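Local coordinates for putative glutaryl-CoA dehydrogenase (Thermus thermophilus, PDB 2EBA), which binds flavin-adenine dinucleotide and belongs to the acyl-CoA dehydrogenase family, whose helical N- and C-terminal domains flank a beta-rich middle domain in sequence, at residues Gln281-Gln284 / Ala285-Glu289; Gly76-Cys79 / Tyr80-Arg84; Leu356-Glu359 / Thr360-Thr363; Tyr5-Glu8 / Asp9-Thr12. All coordinates share one frame; numbering follows the deposited sequence.

All four contacts are local. Contact 1 (281-289) and contact 2 (76-84) are helical turns, contact 3 (356-363) lies in the last turns of helix 351-361 and the residues after them, and contact 4 (5-12) is a 3-10 turn before helix 13-29. Every touching residue of contacts 2 and 3 is buried, contact 1 is largely buried between subunits, and contact 4 lies at the surface. Chemistry differs accordingly: methyl packing in contact 2, threonine methyls on flavin in contact 3, lysine ion pairs in contact 1, an intersubunit salt bridge in contact 4. Packing joins contact 2 to contacts 3 (Glu83 OE2 to Val361 CG2, 3.8 Å) and 4 (Leu77 CD1 to Leu11 CD2, 4.1 Å).

Contact 1: Gln281-Gln284 / Ala285-Glu289. With FAD (flavin-adenine dinucleotide), chain J.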
# COMPACT_ATOMS: atom_id res chain seq x y z
N GLN A 281 17.94 -3.59 -6.77
CA GLN A 281 16.79 -2.75 -7.09
C GLN A 281 15.77 -2.73 -5.97
O GLN A 281 15.17 -1.69 -5.68
CB GLN A 281 16.13 -3.22 -8.41
CG GLN A 281 16.99 -2.99 -9.67
CD GLN A 281 16.18 -2.97 -10.96
OE1 GLN A 281 16.62 -2.36 -11.95
NE2 GLN A 281 15.00 -3.63 -10.96
N LEU A 282 15.56 -3.87 -5.32
CA LEU A 282 14.56 -3.88 -4.28
C LEU A 282 15.03 -3.14 -3.00
O LEU A 282 14.15 -2.57 -2.29
CB LEU A 282 14.10 -5.33 -3.98
CG LEU A 282 13.30 -5.93 -5.15
CD1 LEU A 282 13.27 -7.43 -4.96
CD2 LEU A 282 11.87 -5.37 -5.24
N VAL A 283 16.34 -3.08 -2.68
CA VAL A 283 16.66 -2.29 -1.48
C VAL A 283 16.86 -0.84 -1.95
O VAL A 283 16.55 0.09 -1.16
CB VAL A 283 17.93 -2.74 -0.65
CG1 VAL A 283 18.16 -4.21 -0.88
CG2 VAL A 283 19.11 -1.87 -0.94
N GLN A 284 17.34 -0.60 -3.17
CA GLN A 284 17.45 0.80 -3.51
C GLN A 284 16.03 1.44 -3.48
O GLN A 284 15.90 2.58 -3.07
CB GLN A 284 18.00 1.06 -4.97
CG GLN A 284 19.38 0.52 -5.22
CD GLN A 284 20.07 1.36 -6.33
OE1 GLN A 284 21.30 1.45 -6.36
NE2 GLN A 284 19.27 1.98 -7.21
N ALA A 285 14.97 0.70 -3.85
CA ALA A 285 13.62 1.30 -3.84
C ALA A 285 13.22 1.75 -2.44
O ALA A 285 12.58 2.80 -2.29
CB ALA A 285 12.61 0.33 -4.39
N LYS A 286 13.63 0.99 -1.43
CA LYS A 286 13.30 1.28 -0.04
C LYS A 286 14.02 2.51 0.45
O LYS A 286 13.43 3.36 1.13
CB LYS A 286 13.70 0.10 0.84
CG LYS A 286 12.87 -1.14 0.62
CD LYS A 286 13.46 -2.26 1.47
CE LYS A 286 12.77 -3.58 1.17
NZ LYS A 286 13.73 -4.68 1.47
N LEU A 287 15.31 2.60 0.15
CA LEU A 287 16.10 3.75 0.55
C LEU A 287 15.52 4.98 -0.17
O LEU A 287 15.43 6.06 0.42
CB LEU A 287 17.59 3.51 0.22
CG LEU A 287 18.18 2.27 0.91
CD1 LEU A 287 19.62 2.05 0.44
CD2 LEU A 287 18.15 2.46 2.44
N ALA A 288 15.14 4.83 -1.45
CA ALA A 288 14.57 5.94 -2.24
C ALA A 288 13.28 6.47 -1.63
O ALA A 288 13.04 7.67 -1.63
CB ALA A 288 14.32 5.49 -3.68
N GLU A 289 12.46 5.56 -1.13
CA GLU A 289 11.20 5.93 -0.50
C GLU A 289 11.52 6.70 0.78
O GLU A 289 10.92 7.74 1.06
CB GLU A 289 10.39 4.67 -0.16
CG GLU A 289 8.94 4.93 0.21
CD GLU A 289 8.06 5.29 -0.98
OE1 GLU A 289 8.51 6.05 -1.86
OE2 GLU A 289 6.90 4.82 -1.01
PA FAD J . 10.23 0.26 -21.62
O1A FAD J . 10.42 -1.08 -22.32
O2A FAD J . 11.33 1.25 -21.50
O5B FAD J . 9.61 -0.04 -20.16
C5B FAD J . 8.68 -0.94 -19.86
C4B FAD J . 8.52 -1.35 -18.42
O4B FAD J . 9.93 -1.72 -17.80
C3B FAD J . 8.47 0.01 -17.55
O3B FAD J . 7.82 -0.37 -16.34
C2B FAD J . 9.87 0.37 -16.98
O2B FAD J . 9.82 0.87 -15.69
C1B FAD J . 10.43 -1.00 -16.81
N9A FAD J . 11.94 -0.89 -16.97
C8A FAD J . 12.59 -0.45 -18.04
N7A FAD J . 13.92 -0.50 -17.75
C5A FAD J . 14.08 -0.96 -16.47
C6A FAD J . 15.20 -1.22 -15.61
N6A FAD J . 16.45 -1.01 -16.02
N1A FAD J . 14.98 -1.70 -14.34
C2A FAD J . 13.71 -1.93 -13.88
N3A FAD J . 12.63 -1.70 -14.67
C4A FAD J . 12.79 -1.21 -15.96
N1 FAD J . 9.45 9.96 -25.85
C2 FAD J . 10.17 11.00 -26.39
O2 FAD J . 11.40 10.90 -26.53
N3 FAD J . 9.52 12.14 -26.78
C4 FAD J . 8.16 12.26 -26.65
O4 FAD J . 7.61 13.32 -27.02
C4X FAD J . 7.40 11.20 -26.10
N5 FAD J . 6.02 11.28 -25.97
C5X FAD J . 5.29 10.23 -25.47
C6 FAD J . 3.88 10.33 -25.39
C7 FAD J . 3.11 9.25 -24.91
C7M FAD J . 1.61 9.43 -24.88
C8 FAD J . 3.77 8.04 -24.47
C8M FAD J . 3.04 6.83 -23.95
C9 FAD J . 5.16 7.95 -24.55
C9A FAD J . 5.96 9.02 -25.05
N10 FAD J . 7.36 8.96 -25.17
C10 FAD J . 8.08 10.02 -25.69
C1' FAD J . 8.10 7.76 -24.78
C2' FAD J . 8.09 7.49 -23.30
O2' FAD J . 9.10 8.28 -22.68
C3' FAD J . 8.29 6.00 -23.12
O3' FAD J . 7.00 5.36 -23.17
C4' FAD J . 8.98 5.62 -21.81
O4' FAD J . 10.40 5.79 -21.93
C5' FAD J . 8.72 4.17 -21.47
O5' FAD J . 9.54 3.37 -22.28
P FAD J . 8.98 2.26 -23.26
O1P FAD J . 7.56 2.57 -23.62
O2P FAD J . 9.95 2.10 -24.41
O3P FAD J . 8.95 0.96 -22.31
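Gln281 and Ala285, Val283 and Leu287, and Gln284 and Ala288 are paired by i to i+4 backbone hydrogen bonds, which make 281-289 regular alpha-helix at the start of helix 281-309. Two of these bonds are well aligned. Leu287 N reaches Val283 O at 3.1 Å with an N-H...O angle of 169°, and Ala288 N reaches Gln284 O at 2.9 Å. The Ala285 N to Gln281 O bond is also short, 3.0 Å, although its donor is tilted from the carbonyl plane. Val283 O takes a further, weak bond from Lys286 N.

Among the side chains, Val283 and Leu287 run side by side in the same direction, and their tips meet as Val283 CG2 and Leu287 CD1 at 4.2 Å. Leu287 CG sits nearer the backbone, 3.4 Å from Val283 O, because chi1 of -59° swings it beside its own backbone N. Lys286 is extended and lays its methylenes along the preceding turn: its CG is 3.5 Å from Leu282 O, with CD and CE following along the same oxygen. The side chain of Gln281 reaches outward to the adenine of FAD (chain J), where Gln281 CD lies 3.8 Å from N1A of the nucleotide.

Lys286 NZ forms salt bridges with Asp338 of helix 315-340 and with Asp369 of the fourth subunit, so its charge is probably well balanced. Leu287 packs on Ala263 and Val264 of helix 235-269 and on Ile339 of helix 315-340, while Ala285 and Ala288 face Thr372 and Leu375 of the second subunit.

Contact 2: Gly76-Cys79 / Tyr80-Arg84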
# COMPACT_ATOMS: atom_id res chain seq x y z
N GLY A 76 11.46 23.27 16.49
CA GLY A 76 11.31 22.10 15.64
C GLY A 76 12.65 21.43 15.45
O GLY A 76 12.74 20.21 15.49
N LEU A 77 13.68 22.23 15.25
CA LEU A 77 15.03 21.73 15.05
C LEU A 77 15.62 21.03 16.26
O LEU A 77 16.42 20.11 16.10
CB LEU A 77 15.97 22.86 14.61
CG LEU A 77 15.77 23.39 13.18
CD1 LEU A 77 16.60 24.66 12.96
CD2 LEU A 77 16.16 22.32 12.18
N ILE A 78 15.27 21.43 17.48
CA ILE A 78 15.84 20.74 18.61
C ILE A 78 15.08 19.41 18.76
O ILE A 78 15.66 18.39 19.15
CB ILE A 78 15.78 21.56 19.94
CG1 ILE A 78 14.39 21.47 20.55
CG2 ILE A 78 16.16 23.00 19.70
CD1 ILE A 78 14.41 20.71 21.83
N CYS A 79 13.80 19.43 18.45
CA CYS A 79 12.99 18.22 18.53
C CYS A 79 13.56 17.20 17.56
O CYS A 79 13.65 16.01 17.87
CB CYS A 79 11.54 18.53 18.19
SG CYS A 79 10.66 19.31 19.54
N TYR A 80 13.94 17.69 16.38
CA TYR A 80 14.52 16.88 15.31
C TYR A 80 15.73 16.10 15.83
O TYR A 80 15.80 14.86 15.74
CB TYR A 80 14.96 17.82 14.17
CG TYR A 80 15.47 17.13 12.94
CD1 TYR A 80 14.60 16.79 11.89
CD2 TYR A 80 16.81 16.76 12.82
CE1 TYR A 80 15.05 16.11 10.77
CE2 TYR A 80 17.27 16.07 11.70
CZ TYR A 80 16.38 15.75 10.68
OH TYR A 80 16.82 15.08 9.56
N GLU A 81 16.68 16.84 16.37
CA GLU A 81 17.90 16.26 16.91
C GLU A 81 17.63 15.35 18.12
O GLU A 81 18.26 14.31 18.28
CB GLU A 81 18.89 17.38 17.28
CG GLU A 81 19.49 18.10 16.07
CD GLU A 81 20.13 17.14 15.08
OE1 GLU A 81 20.91 16.27 15.51
OE2 GLU A 81 19.87 17.26 13.86
N LEU A 82 16.68 15.74 18.97
CA LEU A 82 16.33 14.93 20.13
C LEU A 82 15.82 13.56 19.67
O LEU A 82 16.36 12.52 20.07
CB LEU A 82 15.26 15.65 20.96
CG LEU A 82 15.72 16.73 21.94
CD1 LEU A 82 14.52 17.54 22.38
CD2 LEU A 82 16.39 16.10 23.14
N GLU A 83 14.78 13.56 18.83
CA GLU A 83 14.15 12.34 18.34
C GLU A 83 15.11 11.48 17.56
O GLU A 83 15.05 10.25 17.60
CB GLU A 83 12.97 12.69 17.44
CG GLU A 83 12.03 11.53 17.19
CD GLU A 83 10.62 11.82 17.67
OE1 GLU A 83 10.21 13.00 17.57
OE2 GLU A 83 9.94 10.88 18.13
N ARG A 84 16.03 12.11 16.84
CA ARG A 84 17.01 11.39 16.05
C ARG A 84 17.82 10.45 16.98
O ARG A 84 18.37 9.43 16.55
CB ARG A 84 17.93 12.38 15.40
CG ARG A 84 19.05 11.82 14.59
CD ARG A 84 19.76 13.03 14.03
NE ARG A 84 21.12 12.77 13.57
CZ ARG A 84 22.16 12.51 14.37
NH1 ARG A 84 22.02 12.46 15.70
NH2 ARG A 84 23.37 12.33 13.84
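Leu82 turns back on Ile78, four residues earlier in helix 72-85. Its CB lies 3.3 Å from Ile78 O, the acceptor that also receives Leu82 N at 2.8 Å. Its CG approaches the same oxygen more closely, at 3.2 Å, so the root of the Leu82 side chain covers the carbonyl that accepts from Leu82 N. At the tip, Leu82 CD1 meets Ile78 CD1 at 3.2 Å, tighter than usual van der Waals contact. The two side chains lie alongside each other, pointing the same way. In Ile78, chi1 of 80° puts CG1 between the backbone N and the carbonyl carbon, and chi2 of 113° lies off the usual staggered values; the close methyl pair goes with this strained conformer, and its exact distance is doubtful.

The remaining i to i+4 bonds are regular: Tyr80 N to Gly76 O, Glu83 N to Cys79 O and the longer Glu81 N to Leu77 O (3.3 Å). Tyr80 CB rests 3.3 Å from Leu77 O, and Glu81 OE2 comes to the edge of the tyrosine ring, in its plane. The phenolic OH is hydrogen-bonded to Glu257 and His294, Glu81 OE2 pairs with Arg23, and Glu83 is hydrogen-bonded to Ser87 through OE2 and salt-bridged to Arg90 through OE1.

Leu82 and Ile78 both pack on Val93 of helix 87-107, Ile78 also touches Val18 of helix 13-29, and Tyr80 meets Met253 of helix 235-269. This is a buried helix of the all-helical N-terminal domain of the acyl-CoA dehydrogenase fold, packed partly against the C-terminal helices.

Contact 3: Leu356-Glu359 / Thr360-Thr363; sequences LNLE and TVYT. With FAD (flavin-adenine dinucleotide), chain I.
The last turns of helix 351-361 run into the flavin pocket, and there Asn357 O accepts from both Thr360 N and Val361 N. The two bonds differ in kind. The i to i+4 bond from Val361 N is longer, 3.3 Å, but straight, with an N-H...O angle of 164°, and it lies in the carbonyl plane. Thr360 N is nearer, 2.9 Å, yet approaches from above that plane with an angle of only 132°, as expected of an i to i+3 bond. Next along the chain, Tyr362 N bonds Leu358 O, also from above the plane, and Tyr362 CB presses on the same oxygen at 2.9 Å.

In this family the C-terminal helical domain forms part of the flavin site, and here two threonines face FAD (chain I) through their methyls. For Thr360, chi1 of -80° sets OG1 beside the backbone N, toward Ser206, its hydrogen-bond partner, and sends CG2 to the dimethyl end of the flavin, 3.4 Å from C7M. Thr363 CG2 lies 3.6 Å from O3' of the ribityl chain, while its OG1 is hydrogen-bonded to Arg337 of the fourth subunit. Glu359 forms a salt bridge with that same arginine. The Leu358 and Val361 side chains cross obliquely, with Leu358 CD2 4.2 Å from Val361 CB, and both residues pack on helix 315-340.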
# COMPACT_ATOMS: atom_id res chain seq x y z
N LEU A 356 9.93 0.64 17.43
CA LEU A 356 9.05 0.50 18.59
C LEU A 356 8.60 1.84 19.16
O LEU A 356 7.41 2.05 19.40
CB LEU A 356 9.74 -0.35 19.69
CG LEU A 356 9.76 -1.87 19.41
CD1 LEU A 356 10.62 -2.61 20.43
CD2 LEU A 356 8.34 -2.42 19.44
N ASN A 357 9.54 2.75 19.37
CA ASN A 357 9.21 4.08 19.87
C ASN A 357 8.16 4.75 18.99
O ASN A 357 7.16 5.28 19.49
CB ASN A 357 10.47 4.95 19.89
CG ASN A 357 11.36 4.65 21.07
OD1 ASN A 357 12.53 5.06 21.11
ND2 ASN A 357 10.81 3.96 22.05
N LEU A 358 8.38 4.72 17.67
CA LEU A 358 7.46 5.35 16.73
C LEU A 358 6.05 4.78 16.73
O LEU A 358 5.11 5.42 16.26
CB LEU A 358 8.04 5.32 15.32
CG LEU A 358 9.15 6.35 15.10
CD1 LEU A 358 9.78 6.15 13.74
CD2 LEU A 358 8.57 7.76 15.24
N GLU A 359 5.90 3.59 17.29
CA GLU A 359 4.59 2.98 17.38
C GLU A 359 3.78 3.84 18.38
O GLU A 359 2.59 4.09 18.17
CB GLU A 359 4.75 1.52 17.86
CG GLU A 359 3.59 0.57 17.51
CD GLU A 359 3.51 0.15 16.05
OE1 GLU A 359 4.48 -0.43 15.52
OE2 GLU A 359 2.45 0.39 15.42
N THR A 360 4.45 4.33 19.42
CA THR A 360 3.81 5.19 20.43
C THR A 360 3.49 6.57 19.85
O THR A 360 2.35 7.05 19.95
CB THR A 360 4.73 5.38 21.66
OG1 THR A 360 4.63 4.23 22.52
CG2 THR A 360 4.38 6.64 22.43
N VAL A 361 4.49 7.20 19.25
CA VAL A 361 4.33 8.51 18.64
C VAL A 361 3.20 8.45 17.63
O VAL A 361 2.45 9.41 17.44
CB VAL A 361 5.63 8.94 17.93
CG1 VAL A 361 5.49 10.37 17.41
CG2 VAL A 361 6.81 8.81 18.88
N TYR A 362 3.08 7.30 16.97
CA TYR A 362 2.04 7.06 15.99
C TYR A 362 0.66 7.03 16.66
O TYR A 362 -0.35 7.25 16.01
CB TYR A 362 2.35 5.72 15.31
CG TYR A 362 1.35 5.28 14.29
CD1 TYR A 362 1.10 6.03 13.14
CD2 TYR A 362 0.67 4.08 14.45
CE1 TYR A 362 0.19 5.59 12.19
CE2 TYR A 362 -0.23 3.63 13.50
CZ TYR A 362 -0.46 4.38 12.39
OH TYR A 362 -1.37 3.90 11.49
N THR A 363 0.65 6.77 17.96
CA THR A 363 -0.58 6.69 18.74
C THR A 363 -0.97 7.93 19.55
O THR A 363 -2.09 8.43 19.44
CB THR A 363 -0.50 5.47 19.68
OG1 THR A 363 -0.56 4.28 18.90
CG2 THR A 363 -1.64 5.47 20.67
PA FAD I . -8.43 4.61 21.89
O1A FAD I . -9.45 3.63 22.43
O2A FAD I . -8.69 6.10 21.94
O5B FAD I . -8.07 4.15 20.38
C5B FAD I . -7.87 2.90 19.98
C4B FAD I . -7.96 2.59 18.50
O4B FAD I . -9.29 3.23 17.90
C3B FAD I . -7.06 3.70 17.74
O3B FAD I . -6.75 3.10 16.49
C2B FAD I . -7.91 4.89 17.25
O2B FAD I . -7.53 5.35 16.01
C1B FAD I . -9.21 4.17 16.99
N9A FAD I . -10.31 5.21 17.19
C8A FAD I . -10.57 5.86 18.31
N7A FAD I . -11.65 6.67 18.05
C5A FAD I . -12.04 6.50 16.76
C6A FAD I . -13.08 7.05 15.93
N6A FAD I . -13.93 7.97 16.40
N1A FAD I . -13.19 6.63 14.63
C2A FAD I . -12.34 5.69 14.11
N3A FAD I . -11.34 5.15 14.88
C4A FAD I . -11.18 5.53 16.20
N1 FAD I . -1.94 11.28 27.06
C2 FAD I . -1.86 12.47 27.74
O2 FAD I . -2.89 13.15 27.92
N3 FAD I . -0.67 12.91 28.23
C4 FAD I . 0.48 12.17 28.06
O4 FAD I . 1.56 12.58 28.53
C4X FAD I . 0.42 10.94 27.37
N5 FAD I . 1.55 10.16 27.20
C5X FAD I . 1.50 8.95 26.56
C6 FAD I . 2.67 8.16 26.43
C7 FAD I . 2.62 6.89 25.80
C7M FAD I . 3.90 6.10 25.72
C8 FAD I . 1.38 6.40 25.27
C8M FAD I . 1.23 5.06 24.59
C9 FAD I . 0.22 7.19 25.40
C9A FAD I . 0.24 8.48 26.04
N10 FAD I . -0.91 9.28 26.20
C10 FAD I . -0.83 10.49 26.86
C1' FAD I . -2.23 8.86 25.71
C2' FAD I . -2.36 8.82 24.22
O2' FAD I . -2.65 10.13 23.75
C3' FAD I . -3.43 7.82 23.90
O3' FAD I . -2.82 6.53 23.87
C4' FAD I . -4.13 8.05 22.57
O4' FAD I . -5.14 9.06 22.70
C5' FAD I . -4.81 6.78 22.09
O5' FAD I . -5.98 6.54 22.85
P FAD I . -6.27 5.18 23.69
O1P FAD I . -5.00 4.47 24.03
O2P FAD I . -7.17 5.56 24.84
O3P FAD I . -7.03 4.27 22.61

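Contact 4: Tyr5-Glu8 / Asp9-Thr12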
# COMPACT_ATOMS: atom_id res chain seq x y z
N TYR A 5 16.77 18.59 -0.25
CA TYR A 5 16.28 19.77 -0.95
C TYR A 5 16.87 21.07 -0.43
O TYR A 5 16.32 22.15 -0.65
CB TYR A 5 14.75 19.82 -0.91
CG TYR A 5 14.04 19.16 -2.08
CD1 TYR A 5 14.64 18.11 -2.78
CD2 TYR A 5 12.77 19.56 -2.47
CE1 TYR A 5 13.98 17.48 -3.85
CE2 TYR A 5 12.10 18.94 -3.54
CZ TYR A 5 12.71 17.90 -4.22
OH TYR A 5 12.05 17.27 -5.26
N ALA A 6 18.00 20.95 0.27
CA ALA A 6 18.72 22.08 0.85
C ALA A 6 17.85 23.11 1.55
O ALA A 6 17.98 24.32 1.29
CB ALA A 6 19.57 22.78 -0.23
N LEU A 7 16.98 22.64 2.44
CA LEU A 7 16.11 23.52 3.18
C LEU A 7 16.92 24.31 4.20
O LEU A 7 16.42 25.29 4.76
CB LEU A 7 15.04 22.72 3.94
CG LEU A 7 13.67 22.39 3.33
CD1 LEU A 7 13.45 23.07 1.98
CD2 LEU A 7 13.57 20.89 3.18
N GLU A 8 18.17 23.91 4.46
CA GLU A 8 18.93 24.68 5.42
C GLU A 8 19.17 26.07 4.88
O GLU A 8 19.43 27.00 5.64
CB GLU A 8 20.22 23.98 5.74
CG GLU A 8 19.92 22.83 6.63
CD GLU A 8 21.14 22.01 6.92
OE1 GLU A 8 21.59 21.26 6.03
OE2 GLU A 8 21.67 22.13 8.05
N ASP A 9 19.08 26.21 3.56
CA ASP A 9 19.28 27.51 2.95
C ASP A 9 18.18 28.41 3.41
O ASP A 9 18.31 29.64 3.40
CB ASP A 9 19.23 27.41 1.44
CG ASP A 9 20.48 26.78 0.89
OD1 ASP A 9 21.46 26.66 1.66
OD2 ASP A 9 20.50 26.40 -0.30
N LEU A 10 17.09 27.79 3.84
CA LEU A 10 15.94 28.55 4.29
C LEU A 10 15.94 28.81 5.80
O LEU A 10 14.94 29.29 6.34
CB LEU A 10 14.66 27.83 3.89
CG LEU A 10 14.45 27.55 2.41
CD1 LEU A 10 13.19 26.71 2.30
CD2 LEU A 10 14.30 28.83 1.62
N LEU A 11 17.04 28.49 6.48
CA LEU A 11 17.08 28.72 7.93
C LEU A 11 17.95 29.93 8.27
O LEU A 11 18.90 30.25 7.54
CB LEU A 11 17.62 27.51 8.65
CG LEU A 11 16.74 26.28 8.51
CD1 LEU A 11 17.56 25.09 8.91
CD2 LEU A 11 15.49 26.39 9.37
N THR A 12 17.64 30.59 9.38
CA THR A 12 18.44 31.73 9.80
C THR A 12 19.72 31.16 10.38
O THR A 12 19.82 29.96 10.63
CB THR A 12 17.73 32.57 10.90
OG1 THR A 12 17.57 31.78 12.08
CG2 THR A 12 16.36 33.04 10.43
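Backbone hydrogen bonding between Ala6 and Asp9, and between Glu8 and Leu11, defines a short 3-10 turn ahead of helix 13-29. Asp9 N is 3.2 Å from Ala6 O and Leu11 N is 2.9 Å from Glu8 O; in each case the donor stands well above the carbonyl plane rather than on a lone pair. Leu10 N to Leu7 O is a third i to i+3 bond, but the place of that nitrogen is less certain.

Apolar contacts follow the same spacing. Leu7 CD1 meets Leu10 CD1 at 3.7 Å, the two side chains slanting across each other, and Leu10 CB covers Leu7 O at 3.2 Å. In a second slanting pair Leu11 CD1 lies against the stem of Glu8, 4.0 Å from its CG. Leu11 reaches back over that stem because chi1 of -64° turns its CG beside its own backbone N.

The ionic contact is made by Asp9. Its OD2 is 3.7 Å from Ala6 CB and makes a salt bridge with Lys312 of the second subunit. At the end of the turn Thr12 is the N-cap of the following helix, and Glu15 OE1 accepts from Thr12 N, as in a capping box.

Leu7 and Leu10 rest on helix 281-309 and also touch the second subunit, and Asp9 adds a charged link there, which implies that this N-terminal turn joins the subunit interface by both apolar and ionic contacts.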